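Local coordinates for glycoside hydrolase family 16 protein (Akkermansia muciniphila, PDB 6T2N) that probably acts as an endo-beta-galactosidase-type O-glycanase of glycoside hydrolase family 16, cleaving within mucin O-glycans to initiate mucin breakdown, at residues G173-N185 against Y194-D208. Numbering follows the deposited sequence.
Sequences GWPVNGEIDMLEN and YSTFHLSPDGVSTRD. Unlike the reference sequence in segment 194-208: Thr-206 (reference Lys).
His-198 and Asp-181 meet across two antiparallel strands, a worked example of a sheet carrying a buried core on one face and a polar row on the other. Asp-181 N donates to Thr-196 O (2.9 Å), part of the backbone ladder between strands 179-181 and 194-198. On the packed face, Ile-180 CG2 rests 3.7 Å from Phe-197 CE1, and both side chains press on Leu-238 of the second sheet. Buried Val-176 closes tightly too, its CG2 3.7 Å from Ser-200 CB.

The other face is polar. His-198 NE2 donates to Asp-181 OD2 (2.8 Å) in the imidazole plane, on the syn side of the oxygen but 34° out of the carboxylate plane. His-198 ND1 donates to the syn lone pair of Asp-208 OD2 (2.7 Å), so both ring nitrogens are held and the ring's rotation is fixed. Glu-179 lies alongside; with CG trans to the backbone N (chi1 -159°), its OE1 accepts from Trp-174 NE1 (2.8 Å). A leucine in place of His-198 has no ring nitrogen to offer, and Asp-181 and Asp-208 would probably lose the bridge that ties them together, leaving Asp-208 freer to turn.

Towards solvent the contact loosens: exposed Trp-174 brings CH2 only to 3.8 Å from Asp-208 OD2. At the other end, a classic bulge at Met-182 and Leu-183 brings Glu-184 onto the polar face with Glu-179 and Asp-181. This is the bulged E-I-D-x-x-E strand of the GH16 beta-jelly roll, whose two glutamates serve in relatives as nucleophile and acid/base.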
loop_
_atom_site.group_PDB
_atom_site.type_symbol
_atom_site.label_atom_id
_atom_site.label_comp_id
_atom_site.label_asym_id
_atom_site.label_seq_id
_atom_site.Cartn_x
_atom_site.Cartn_y
_atom_site.Cartn_z
ATOM N N GLY A 173 14.751 7.041 -6.276
ATOM C CA GLY A 173 14.429 5.605 -6.258
ATOM C C GLY A 173 14.418 5.129 -4.825
ATOM O O GLY A 173 14.892 5.920 -3.962
ATOM N N TRP A 174 13.911 3.911 -4.565
ATOM C CA TRP A 174 13.606 3.460 -3.185
ATOM C C TRP A 174 14.880 3.362 -2.357
ATOM O O TRP A 174 15.881 2.875 -2.847
ATOM C CB TRP A 174 12.909 2.135 -3.245
ATOM C CG TRP A 174 12.251 1.745 -1.961
ATOM C CD1 TRP A 174 10.946 1.953 -1.579
ATOM C CD2 TRP A 174 12.878 1.036 -0.882
ATOM N NE1 TRP A 174 10.736 1.430 -0.320
ATOM C CE2 TRP A 174 11.904 0.867 0.122
ATOM C CE3 TRP A 174 14.164 0.539 -0.682
ATOM C CZ2 TRP A 174 12.190 0.227 1.314
ATOM C CZ3 TRP A 174 14.442 -0.136 0.483
ATOM C CH2 TRP A 174 13.456 -0.292 1.463
ATOM N N PRO A 175 14.930 3.754 -1.064
ATOM C CA PRO A 175 13.792 4.270 -0.290
ATOM C C PRO A 175 13.656 5.799 -0.226
ATOM O O PRO A 175 12.824 6.313 0.547
ATOM C CB PRO A 175 14.117 3.840 1.150
ATOM C CG PRO A 175 15.586 3.437 1.142
ATOM C CD PRO A 175 16.140 3.616 -0.257
ATOM N N VAL A 176 14.482 6.487 -1.019
ATOM C CA VAL A 176 14.655 7.946 -0.929
ATOM C C VAL A 176 13.380 8.565 -1.480
ATOM O O VAL A 176 13.061 9.648 -1.052
ATOM C CB VAL A 176 15.937 8.377 -1.656
ATOM C CG1 VAL A 176 16.168 9.875 -1.612
ATOM C CG2 VAL A 176 17.165 7.668 -1.111
ATOM N N ASN A 177 12.658 7.882 -2.353
ATOM C CA ASN A 177 11.429 8.441 -2.968
ATOM C C ASN A 177 10.410 8.763 -1.817
ATOM O O ASN A 177 9.478 9.545 -2.017
ATOM C CB ASN A 177 10.917 7.539 -4.127
ATOM C CG ASN A 177 10.462 6.149 -3.743
ATOM O OD1 ASN A 177 11.209 5.380 -3.133
ATOM N ND2 ASN A 177 9.259 5.803 -4.152
ATOM N N GLY A 178 10.387 7.872 -0.816
ATOM C CA GLY A 178 9.297 7.756 0.194
ATOM C C GLY A 178 8.325 6.556 0.054
ATOM O O GLY A 178 8.019 6.094 -1.057
ATOM N N GLU A 179 7.828 6.107 1.197
ATOM C CA GLU A 179 6.882 4.998 1.342
ATOM C C GLU A 179 6.045 5.214 2.601
ATOM O O GLU A 179 6.608 5.301 3.703
ATOM C CB GLU A 179 7.611 3.659 1.421
ATOM C CG GLU A 179 6.673 2.489 1.043
ATOM C CD GLU A 179 7.167 1.090 1.403
ATOM O OE1 GLU A 179 8.317 0.718 0.995
ATOM O OE2 GLU A 179 6.452 0.427 2.164
ATOM N N ILE A 180 4.728 5.197 2.426
ATOM C CA ILE A 180 3.688 5.347 3.489
ATOM C C ILE A 180 2.886 4.043 3.529
ATOM O O ILE A 180 2.135 3.797 2.591
ATOM C CB ILE A 180 2.790 6.548 3.157
ATOM C CG1 ILE A 180 3.622 7.785 2.829
ATOM C CG2 ILE A 180 1.778 6.816 4.253
ATOM C CD1 ILE A 180 2.818 8.829 2.128
ATOM N N ASP A 181 3.111 3.253 4.568
ATOM C CA ASP A 181 2.477 1.960 4.868
ATOM C C ASP A 181 1.291 2.190 5.809
ATOM O O ASP A 181 1.531 2.205 7.057
ATOM C CB ASP A 181 3.535 1.078 5.541
ATOM C CG ASP A 181 4.804 0.885 4.685
ATOM O OD1 ASP A 181 4.745 1.266 3.494
ATOM O OD2 ASP A 181 5.769 0.258 5.196
ATOM N N MET A 182 0.071 2.388 5.280
ATOM C CA MET A 182 -1.111 2.625 6.166
ATOM C C MET A 182 -1.375 1.323 6.956
ATOM O O MET A 182 -1.573 1.397 8.220
ATOM C CB MET A 182 -2.355 3.121 5.411
ATOM C CG MET A 182 -2.072 4.256 4.441
ATOM S SD MET A 182 -3.501 4.865 3.443
ATOM C CE MET A 182 -4.874 4.680 4.599
ATOM N N LEU A 183 -1.283 0.167 6.276
ATOM C CA LEU A 183 -1.432 -1.162 6.926
ATOM C C LEU A 183 -0.381 -2.150 6.432
ATOM O O LEU A 183 -0.251 -2.319 5.207
ATOM C CB LEU A 183 -2.825 -1.730 6.643
ATOM C CG LEU A 183 -2.969 -3.240 6.857
ATOM C CD1 LEU A 183 -2.877 -3.578 8.337
ATOM C CD2 LEU A 183 -4.275 -3.739 6.271
ATOM N N GLU A 184 0.246 -2.826 7.390
ATOM C CA GLU A 184 0.927 -4.116 7.189
ATOM C C GLU A 184 0.644 -4.992 8.399
ATOM O O GLU A 184 0.651 -4.464 9.531
ATOM C CB GLU A 184 2.407 -3.871 7.002
ATOM C CG GLU A 184 2.737 -3.268 5.664
ATOM C CD GLU A 184 4.195 -2.901 5.596
ATOM O OE1 GLU A 184 4.696 -2.139 6.512
ATOM O OE2 GLU A 184 4.834 -3.430 4.702
ATOM N N ASN A 185 0.357 -6.270 8.158
ATOM C CA ASN A 185 -0.061 -7.238 9.206
ATOM C C ASN A 185 0.781 -8.467 8.959
ATOM O O ASN A 185 0.975 -8.700 7.769
ATOM C CB ASN A 185 -1.559 -7.524 9.067
ATOM C CG ASN A 185 -2.096 -8.549 10.038
ATOM O OD1 ASN A 185 -2.086 -8.355 11.258
ATOM N ND2 ASN A 185 -2.576 -9.653 9.487
ATOM N N TYR A 194 0.785 -2.549 11.855
ATOM C CA TYR A 194 1.978 -1.710 11.604
ATOM C C TYR A 194 1.650 -0.623 10.592
ATOM O O TYR A 194 1.262 -0.967 9.494
ATOM C CB TYR A 194 3.092 -2.553 10.991
ATOM C CG TYR A 194 3.717 -3.527 11.953
ATOM C CD1 TYR A 194 3.166 -4.785 12.166
ATOM C CD2 TYR A 194 4.852 -3.186 12.678
ATOM C CE1 TYR A 194 3.714 -5.673 13.084
ATOM C CE2 TYR A 194 5.411 -4.066 13.593
ATOM C CZ TYR A 194 4.844 -5.315 13.803
ATOM O OH TYR A 194 5.405 -6.183 14.704
ATOM N N SER A 195 1.847 0.646 10.937
ATOM C CA SER A 195 1.926 1.799 9.998
ATOM C C SER A 195 3.304 2.453 10.141
ATOM O O SER A 195 3.874 2.435 11.272
ATOM C CB SER A 195 0.837 2.758 10.246
ATOM O OG SER A 195 -0.304 2.064 10.745
ATOM N N THR A 196 3.888 2.844 9.008
ATOM C CA THR A 196 5.365 2.877 8.842
ATOM C C THR A 196 5.681 3.806 7.670
ATOM O O THR A 196 4.957 3.769 6.684
ATOM C CB THR A 196 5.955 1.451 8.805
ATOM O OG1 THR A 196 5.771 0.752 10.045
ATOM C CG2 THR A 196 7.451 1.412 8.616
ATOM N N PHE A 197 6.649 4.712 7.877
ATOM C CA PHE A 197 7.193 5.641 6.856
ATOM C C PHE A 197 8.645 5.259 6.572
ATOM O O PHE A 197 9.341 4.794 7.501
ATOM C CB PHE A 197 7.070 7.064 7.367
ATOM C CG PHE A 197 5.605 7.423 7.620
ATOM C CD1 PHE A 197 4.853 7.965 6.658
ATOM C CD2 PHE A 197 5.119 7.381 8.946
ATOM C CE1 PHE A 197 3.631 8.486 7.003
ATOM C CE2 PHE A 197 3.895 7.913 9.290
ATOM C CZ PHE A 197 3.157 8.473 8.315
ATOM N N HIS A 198 9.043 5.329 5.311
ATOM C CA HIS A 198 10.362 4.833 4.855
ATOM C C HIS A 198 10.858 5.966 4.014
ATOM O O HIS A 198 10.018 6.551 3.276
ATOM C CB HIS A 198 10.328 3.563 3.969
ATOM C CG HIS A 198 9.779 2.319 4.583
ATOM N ND1 HIS A 198 10.576 1.427 5.267
ATOM C CD2 HIS A 198 8.525 1.831 4.632
ATOM C CE1 HIS A 198 9.847 0.442 5.711
ATOM N NE2 HIS A 198 8.579 0.671 5.342
ATOM N N LEU A 199 12.148 6.236 4.147
ATOM C CA LEU A 199 12.836 7.473 3.678
ATOM C C LEU A 199 14.288 7.410 4.107
ATOM O O LEU A 199 14.626 6.644 5.056
ATOM C CB LEU A 199 12.194 8.749 4.228
ATOM C CG LEU A 199 12.453 9.153 5.674
ATOM C CD1 LEU A 199 12.084 10.611 5.749
ATOM C CD2 LEU A 199 11.632 8.397 6.711
ATOM N N SER A 200 15.133 8.127 3.403
ATOM C CA SER A 200 16.562 8.074 3.733
ATOM C C SER A 200 16.828 9.142 4.784
ATOM O O SER A 200 16.022 10.047 4.982
ATOM C CB SER A 200 17.406 8.199 2.532
ATOM O OG SER A 200 17.693 9.556 2.300
ATOM N N PRO A 201 17.907 8.981 5.566
ATOM C CA PRO A 201 18.121 9.849 6.711
ATOM C C PRO A 201 18.362 11.282 6.212
ATOM O O PRO A 201 17.793 12.164 6.750
ATOM C CB PRO A 201 19.273 9.188 7.472
ATOM C CG PRO A 201 19.939 8.225 6.494
ATOM C CD PRO A 201 18.931 7.936 5.412
ATOM N N ASP A 202 19.150 11.462 5.165
ATOM C CA ASP A 202 19.392 12.752 4.470
ATOM C C ASP A 202 19.014 12.534 3.012
ATOM O O ASP A 202 18.646 11.398 2.681
ATOM C CB ASP A 202 20.874 13.053 4.579
ATOM C CG ASP A 202 21.709 11.792 4.418
ATOM O OD1 ASP A 202 21.296 10.922 3.641
ATOM O OD2 ASP A 202 22.753 11.678 5.080
ATOM N N GLY A 203 19.221 13.467 2.101
ATOM C CA GLY A 203 18.956 13.087 0.688
ATOM C C GLY A 203 19.977 12.115 0.064
ATOM O O GLY A 203 19.811 11.831 -1.098
ATOM N N VAL A 204 21.008 11.653 0.786
ATOM C CA VAL A 204 22.305 11.177 0.209
ATOM C C VAL A 204 22.377 9.648 0.349
ATOM O O VAL A 204 22.225 8.957 -0.684
ATOM C CB VAL A 204 23.510 11.879 0.878
ATOM C CG1 VAL A 204 24.781 11.028 0.863
ATOM C CG2 VAL A 204 23.810 13.256 0.271
ATOM N N SER A 205 22.596 9.144 1.570
ATOM C CA SER A 205 22.399 7.728 1.983
ATOM C C SER A 205 21.082 7.194 1.448
ATOM O O SER A 205 20.085 7.895 1.572
ATOM C CB SER A 205 22.375 7.623 3.475
ATOM O OG SER A 205 21.977 6.333 3.890
ATOM N N THR A 206 21.069 5.959 0.962
ATOM C CA THR A 206 19.851 5.255 0.465
ATOM C C THR A 206 19.457 4.175 1.466
ATOM O O THR A 206 18.667 3.319 1.119
ATOM C CB THR A 206 20.146 4.677 -0.915
ATOM O OG1 THR A 206 21.256 3.781 -0.762
ATOM C CG2 THR A 206 20.428 5.769 -1.922
ATOM N N ARG A 207 20.045 4.191 2.654
ATOM C CA ARG A 207 19.593 3.371 3.806
ATOM C C ARG A 207 18.213 3.880 4.216
ATOM O O ARG A 207 17.890 5.020 3.876
ATOM C CB ARG A 207 20.627 3.353 4.942
ATOM C CG ARG A 207 20.332 4.274 6.119
ATOM C CD ARG A 207 21.507 4.408 7.090
ATOM N NE ARG A 207 21.214 5.449 8.073
ATOM C CZ ARG A 207 20.271 5.353 9.006
ATOM N NH1 ARG A 207 19.542 4.256 9.115
ATOM N NH2 ARG A 207 20.058 6.347 9.839
ATOM N N ASP A 208 17.417 2.986 4.802
ATOM C CA ASP A 208 15.966 3.129 5.112
ATOM C C ASP A 208 15.868 3.590 6.575
ATOM O O ASP A 208 16.071 2.747 7.515
ATOM C CB ASP A 208 15.237 1.824 4.772
ATOM C CG ASP A 208 13.747 1.858 5.001
ATOM O OD1 ASP A 208 13.179 2.978 5.049
ATOM O OD2 ASP A 208 13.176 0.743 5.128
#